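Local coordinates for aminotransferase, class I and II (Erwinia tasmaniensis, PDB 5Z0Q), which is a member of the class I and II aminotransferase family and binds pyridoxal-5'-phosphate in a pocket completed by the second subunit of a dimer, at residues 87-92 and 251-256; 95-100 and 261-266. All blocks are in the same frame, centred on the assembly; numbering follows the deposited sequence.

Interaction 1: residues 87-92 and 251-256; sequences WKIQPE and LAVIPN
Val253, the last residue of its strand, pushes CG1 into the corner made by Trp87 and Ile89, two buried residues of the loop that leads into strand 94-97. This one methyl does nearly all the work: it sits 3.7 Å from Trp87 CH2, at the six-membered end of the indole, and Ile89 CD1 is 3.7 Å from Val253 CG1. Its place follows from the valine's torsion, which sets CG1 anti to the backbone N (chi1 -174°) and turns it to the loop. Ile89 and Val253 meet methyl to methyl, tip to tip, whereas the indole comes from the opposite direction and takes Val253 CG1 obliquely. Within the loop Ile89 CD1 also lies over the centre of one indole face, so the two loop side chains are already packed on each other where the valine reaches them. All three are buried and the joint is wholly apolar. Away from this cluster the fit slackens quickly: Pro255 CG comes only to 4.8 Å from Trp87 CZ2, and beyond Ile89 the loop turns its side chains outward, with Pro91 and Glu92 exposed, before Trp93 pairs with Ile254. Trp87 reaches Thr234 of strand 232-236 and rests on the loop residues Pro220 and Ala222, while Ile89 packs on Ile78 and Met81 of helix 71-83. Val253 itself adjoins Leu94 and Met236, so the contact lies on one face of the large sheet, where strand 250-253 runs between strands 94-97 and 232-236 with helix 71-83 alongside the loop.

Interaction 2: residues 95-100 and 261-266; sequences VFLPGV and ARFNRM. With PLP (pyridoxal-5'-phosphate), chain M.
Val95 looks out from strand 95-97 at two neighbours on helix 261-266, Phe263 and Asn264. Its side chain can be followed outward. CB lies 4.1 Å from Asn264 OD1; from there the branches part. CG1 approaches the same oxygen, Asn264 OD1, at 3.4 Å and also lies 4.0 Å from Phe263 CE2, near the ring plane at the edge. CG2 meets the asparagine, 3.5 Å from Asn264 OD1. These are plain van der Waals contacts, and the amide oxygen lies in the ring plane at the Phe263 edge as well. Two residues on, Leu97 continues the row: CD1 comes to 3.9 Å from Phe263 CZ, again at the rim, so the strand touches the phenyl by its edge. The ring gets there because its CG is anti to the backbone N (chi1 -174°), which carries it off the helix toward the strand, where Ile106 of helix 101-111 also packs on it. Strand and helix run roughly the same way, their axes at 31°. Past the strand, Pro98 centres an inverse gamma turn, and Gly99 holds backbone angles that call for glycine. Val100 then gives its N-H to PLP O2P (2.9 Å, 151° at the hydrogen), and its CG1 lies 3.7 Å from PLP C6. Val101 N and Tyr66 OH of the second subunit also hydrogen-bond pyridoxal-5'-phosphate. A sheet strand delivering such a loop to the phosphate, just before a helix, is characteristic of fold-type I pyridoxal-5'-phosphate enzymes.

In the fold
From the N terminus the chain passes helix 71-83, runs through loop 87-92 and enters edge strand 94-97, and the loop after it meets pyridoxal-5'-phosphate. All six other strands of the large sheet follow before the chain returns as strand 250-253 and turns into helix 257-267. Interaction 1 closes a loop of 158 intervening residues and interaction 2 one of 160; because their segments alternate, the two closures cross instead of nesting. Strands 94-97 and 250-253 are antiparallel neighbours, joined by a probable hydrogen bond from Ala252 N to Val95 O (2.8 Å). Interaction 1 ties the entry loop to one face of this pair, and interaction 2 seats the helix on the opposite face.

Interaction 1: residues 87-92 and 251-256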
loop_
_atom_site.group_PDB
_atom_site.type_symbol
_atom_site.label_atom_id
_atom_site.label_comp_id
_atom_site.label_asym_id
_atom_site.label_seq_id
_atom_site.Cartn_x
_atom_site.Cartn_y
_atom_site.Cartn_z
ATOM N N TRP A 87 5.036 -0.689 28.261
ATOM C CA TRP A 87 5.786 -1.539 27.341
ATOM C C TRP A 87 6.804 -0.668 26.620
ATOM O O TRP A 87 6.434 0.114 25.737
ATOM C CB TRP A 87 4.848 -2.224 26.350
ATOM C CG TRP A 87 5.510 -3.256 25.494
ATOM C CD1 TRP A 87 6.591 -4.024 25.820
ATOM C CD2 TRP A 87 5.141 -3.629 24.161
ATOM N NE1 TRP A 87 6.914 -4.854 24.775
ATOM C CE2 TRP A 87 6.038 -4.631 23.744
ATOM C CE3 TRP A 87 4.138 -3.212 23.280
ATOM C CZ2 TRP A 87 5.965 -5.223 22.484
ATOM C CZ3 TRP A 87 4.064 -3.802 22.030
ATOM C CH2 TRP A 87 4.972 -4.797 21.644
ATOM N N LYS A 88 8.076 -0.796 26.991
ATOM C CA LYS A 88 9.129 -0.027 26.342
ATOM C C LYS A 88 9.528 -0.700 25.034
ATOM O O LYS A 88 9.774 -1.910 24.994
ATOM C CB LYS A 88 10.337 0.127 27.269
ATOM C CG LYS A 88 10.921 -1.173 27.797
ATOM C CD LYS A 88 12.027 -0.900 28.806
ATOM C CE LYS A 88 12.789 -2.167 29.160
ATOM N NZ LYS A 88 13.517 -2.716 27.982
ATOM N N ILE A 89 9.579 0.086 23.961
ATOM C CA ILE A 89 9.800 -0.414 22.610
ATOM C C ILE A 89 11.161 0.062 22.125
ATOM O O ILE A 89 11.486 1.250 22.239
ATOM C CB ILE A 89 8.688 0.051 21.653
ATOM C CG1 ILE A 89 7.344 -0.542 22.066
ATOM C CG2 ILE A 89 9.015 -0.335 20.218
ATOM C CD1 ILE A 89 7.290 -2.036 21.929
ATOM N N GLN A 90 11.953 -0.862 21.584
ATOM C CA GLN A 90 13.173 -0.463 20.898
ATOM C C GLN A 90 12.843 0.004 19.482
ATOM O O GLN A 90 12.000 -0.599 18.812
ATOM C CB GLN A 90 14.170 -1.618 20.850
ATOM C CG GLN A 90 15.379 -1.414 21.745
ATOM C CD GLN A 90 14.996 -0.964 23.141
ATOM O OE1 GLN A 90 14.391 -1.715 23.906
ATOM N NE2 GLN A 90 15.340 0.275 23.477
ATOM N N PRO A 91 13.485 1.074 19.008
ATOM C CA PRO A 91 13.103 1.630 17.697
ATOM C C PRO A 91 13.262 0.657 16.541
ATOM O O PRO A 91 12.430 0.658 15.626
ATOM C CB PRO A 91 14.035 2.843 17.553
ATOM C CG PRO A 91 14.383 3.216 18.957
ATOM C CD PRO A 91 14.473 1.917 19.701
ATOM N N GLU A 92 14.299 -0.183 16.553
ATOM C CA GLU A 92 14.511 -1.098 15.436
ATOM C C GLU A 92 13.502 -2.240 15.405
ATOM O O GLU A 92 13.499 -3.009 14.438
ATOM C CB GLU A 92 15.935 -1.664 15.467
ATOM C CG GLU A 92 16.239 -2.587 16.637
ATOM C CD GLU A 92 16.707 -1.841 17.872
ATOM O OE1 GLU A 92 16.576 -0.598 17.907
ATOM O OE2 GLU A 92 17.212 -2.498 18.806
ATOM N N LEU A 251 1.833 -0.356 11.891
ATOM C CA LEU A 251 3.186 -0.779 12.212
ATOM C C LEU A 251 3.145 -2.140 12.889
ATOM O O LEU A 251 2.178 -2.483 13.576
ATOM C CB LEU A 251 3.906 0.247 13.102
ATOM C CG LEU A 251 3.256 0.725 14.406
ATOM C CD1 LEU A 251 3.541 -0.218 15.572
ATOM C CD2 LEU A 251 3.716 2.137 14.736
ATOM N N ALA A 252 4.208 -2.911 12.684
ATOM C CA ALA A 252 4.394 -4.200 13.332
ATOM C C ALA A 252 5.599 -4.122 14.257
ATOM O O ALA A 252 6.631 -3.545 13.898
ATOM C CB ALA A 252 4.587 -5.317 12.305
ATOM N N VAL A 253 5.465 -4.699 15.446
ATOM C CA VAL A 253 6.516 -4.682 16.458
ATOM C C VAL A 253 7.058 -6.098 16.583
ATOM O O VAL A 253 6.396 -6.980 17.143
ATOM C CB VAL A 253 6.006 -4.160 17.806
ATOM C CG1 VAL A 253 7.160 -4.015 18.787
ATOM C CG2 VAL A 253 5.281 -2.836 17.619
ATOM N N ILE A 254 8.260 -6.318 16.064
ATOM C CA ILE A 254 8.911 -7.620 16.079
ATOM C C ILE A 254 10.215 -7.488 16.854
ATOM O O ILE A 254 11.238 -7.075 16.304
ATOM C CB ILE A 254 9.164 -8.139 14.652
ATOM C CG1 ILE A 254 7.988 -7.785 13.740
ATOM C CG2 ILE A 254 9.387 -9.642 14.667
ATOM C CD1 ILE A 254 8.243 -8.063 12.278
ATOM N N PRO A 255 10.216 -7.822 18.148
ATOM C CA PRO A 255 11.462 -7.719 18.924
ATOM C C PRO A 255 12.520 -8.724 18.504
ATOM O O PRO A 255 13.716 -8.435 18.632
ATOM C CB PRO A 255 10.998 -7.959 20.368
ATOM C CG PRO A 255 9.525 -7.692 20.353
ATOM C CD PRO A 255 9.059 -8.130 19.001
ATOM N N ASN A 256 12.123 -9.888 18.008
ATOM C CA ASN A 256 13.096 -10.895 17.602
ATOM C C ASN A 256 13.810 -10.438 16.336
ATOM O O ASN A 256 13.151 -10.115 15.341
ATOM C CB ASN A 256 12.404 -12.240 17.373
ATOM C CG ASN A 256 13.386 -13.392 17.236
ATOM O OD1 ASN A 256 14.391 -13.294 16.532
ATOM N ND2 ASN A 256 13.094 -14.496 17.914
#

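Interaction 2: residues 95-100 and 261-266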
loop_
_atom_site.group_PDB
_atom_site.type_symbol
_atom_site.label_atom_id
_atom_site.label_comp_id
_atom_site.label_asym_id
_atom_site.label_seq_id
_atom_site.Cartn_x
_atom_site.Cartn_y
_atom_site.Cartn_z
ATOM N N VAL A 95 8.296 -1.991 12.156
ATOM C CA VAL A 95 8.224 -2.157 10.707
ATOM C C VAL A 95 6.897 -1.554 10.269
ATOM O O VAL A 95 5.831 -2.066 10.630
ATOM C CB VAL A 95 8.322 -3.626 10.266
ATOM C CG1 VAL A 95 8.132 -3.739 8.763
ATOM C CG2 VAL A 95 9.657 -4.227 10.676
ATOM N N PHE A 96 6.951 -0.469 9.499
ATOM C CA PHE A 96 5.740 0.227 9.090
ATOM C C PHE A 96 5.122 -0.434 7.864
ATOM O O PHE A 96 5.827 -0.853 6.942
ATOM C CB PHE A 96 6.044 1.698 8.806
ATOM C CG PHE A 96 6.535 2.454 10.007
ATOM C CD1 PHE A 96 5.667 2.791 11.032
ATOM C CD2 PHE A 96 7.865 2.827 10.112
ATOM C CE1 PHE A 96 6.115 3.484 12.142
ATOM C CE2 PHE A 96 8.320 3.522 11.217
ATOM C CZ PHE A 96 7.445 3.851 12.233
ATOM N N LEU A 97 3.796 -0.520 7.860
ATOM C CA LEU A 97 3.048 -1.236 6.839
ATOM C C LEU A 97 1.862 -0.398 6.389
ATOM O O LEU A 97 1.367 0.443 7.151
ATOM C CB LEU A 97 2.546 -2.591 7.364
ATOM C CG LEU A 97 3.608 -3.597 7.808
ATOM C CD1 LEU A 97 3.002 -4.628 8.746
ATOM C CD2 LEU A 97 4.236 -4.273 6.599
ATOM N N PRO A 98 1.389 -0.597 5.153
ATOM C CA PRO A 98 0.169 0.090 4.677
ATOM C C PRO A 98 -1.100 -0.704 4.982
ATOM O O PRO A 98 -1.813 -1.189 4.092
ATOM C CB PRO A 98 0.436 0.218 3.176
ATOM C CG PRO A 98 1.210 -1.020 2.854
ATOM C CD PRO A 98 2.073 -1.314 4.061
ATOM N N GLY A 99 -1.397 -0.847 6.267
ATOM C CA GLY A 99 -2.557 -1.588 6.722
ATOM C C GLY A 99 -2.183 -2.677 7.709
ATOM O O GLY A 99 -1.014 -2.967 7.956
ATOM N N VAL A 100 -3.223 -3.280 8.279
ATOM C CA VAL A 100 -3.051 -4.334 9.273
ATOM C C VAL A 100 -3.270 -5.689 8.611
ATOM O O VAL A 100 -2.638 -6.683 8.984
ATOM C CB VAL A 100 -4.004 -4.134 10.465
ATOM C CG1 VAL A 100 -3.768 -5.201 11.529
ATOM C CG2 VAL A 100 -3.829 -2.742 11.053
ATOM N N ALA A 261 13.803 -10.237 10.250
ATOM C CA ALA A 261 14.417 -10.407 8.937
ATOM C C ALA A 261 13.563 -11.295 8.042
ATOM O O ALA A 261 13.410 -11.014 6.848
ATOM C CB ALA A 261 15.826 -10.983 9.087
ATOM N N ARG A 262 13.003 -12.374 8.599
ATOM C CA ARG A 262 12.095 -13.217 7.828
ATOM C C ARG A 262 10.836 -12.460 7.432
ATOM O O ARG A 262 10.294 -12.680 6.343
ATOM C CB ARG A 262 11.733 -14.469 8.631
ATOM C CG ARG A 262 12.913 -15.370 8.954
ATOM C CD ARG A 262 12.539 -16.431 9.980
ATOM N NE ARG A 262 11.452 -17.291 9.520
ATOM C CZ ARG A 262 10.902 -18.257 10.251
ATOM N NH1 ARG A 262 11.338 -18.488 11.482
ATOM N NH2 ARG A 262 9.918 -18.992 9.751
ATOM N N PHE A 263 10.360 -11.563 8.299
ATOM C CA PHE A 263 9.181 -10.765 7.982
ATOM C C PHE A 263 9.477 -9.776 6.861
ATOM O O PHE A 263 8.718 -9.679 5.888
ATOM C CB PHE A 263 8.700 -10.038 9.238
ATOM C CG PHE A 263 7.399 -9.303 9.065
ATOM C CD1 PHE A 263 6.192 -9.948 9.271
ATOM C CD2 PHE A 263 7.384 -7.963 8.711
ATOM C CE1 PHE A 263 4.994 -9.274 9.118
ATOM C CE2 PHE A 263 6.192 -7.284 8.557
ATOM C CZ PHE A 263 4.995 -7.941 8.761
ATOM N N ASN A 264 10.583 -9.035 6.978
ATOM C CA ASN A 264 10.920 -8.034 5.971
ATOM C C ASN A 264 11.236 -8.669 4.622
ATOM O O ASN A 264 10.937 -8.077 3.578
ATOM C CB ASN A 264 12.099 -7.188 6.450
ATOM C CG ASN A 264 11.747 -6.320 7.641
ATOM O OD1 ASN A 264 10.621 -5.838 7.760
ATOM N ND2 ASN A 264 12.710 -6.116 8.532
ATOM N N ARG A 265 11.838 -9.860 4.620
ATOM C CA ARG A 265 12.136 -10.534 3.359
ATOM C C ARG A 265 10.856 -10.944 2.640
ATOM O O ARG A 265 10.781 -10.881 1.407
ATOM C CB ARG A 265 13.032 -11.746 3.616
ATOM C CG ARG A 265 13.434 -12.508 2.365
ATOM C CD ARG A 265 14.659 -13.388 2.605
ATOM N NE ARG A 265 14.424 -14.429 3.603
ATOM C CZ ARG A 265 14.836 -14.365 4.866
ATOM N NH1 ARG A 265 15.507 -13.305 5.296
ATOM N NH2 ARG A 265 14.577 -15.363 5.701
ATOM N N MET A 266 9.834 -11.360 3.394
ATOM C CA MET A 266 8.549 -11.693 2.790
ATOM C C MET A 266 7.809 -10.444 2.330
ATOM O O MET A 266 7.010 -10.506 1.387
ATOM C CB MET A 266 7.701 -12.485 3.786
ATOM C CG MET A 266 6.340 -12.924 3.267
ATOM S SD MET A 266 6.455 -14.061 1.873
ATOM C CE MET A 266 7.450 -15.368 2.590
HETATM N N1 PLP M . -7.648 -5.846 12.334
HETATM C C2 PLP M . -8.903 -5.963 12.898
HETATM C C2A PLP M . -9.159 -7.001 13.951
HETATM C C3 PLP M . -9.928 -5.116 12.495
HETATM O O3 PLP M . -11.173 -5.232 13.056
HETATM C C4 PLP M . -9.690 -4.152 11.521
HETATM C C4A PLP M . -10.738 -3.126 11.209
HETATM C C5 PLP M . -8.425 -4.043 10.954
HETATM C C6 PLP M . -7.405 -4.893 11.366
HETATM C C5A PLP M . -8.177 -2.991 9.896
HETATM O O4P PLP M . -7.076 -3.338 9.086
HETATM P P PLP M . -6.803 -2.517 7.728
HETATM O O1P PLP M . -8.081 -2.435 6.927
HETATM O O2P PLP M . -5.739 -3.211 6.911
HETATM O O3P PLP M . -6.339 -1.127 8.095
#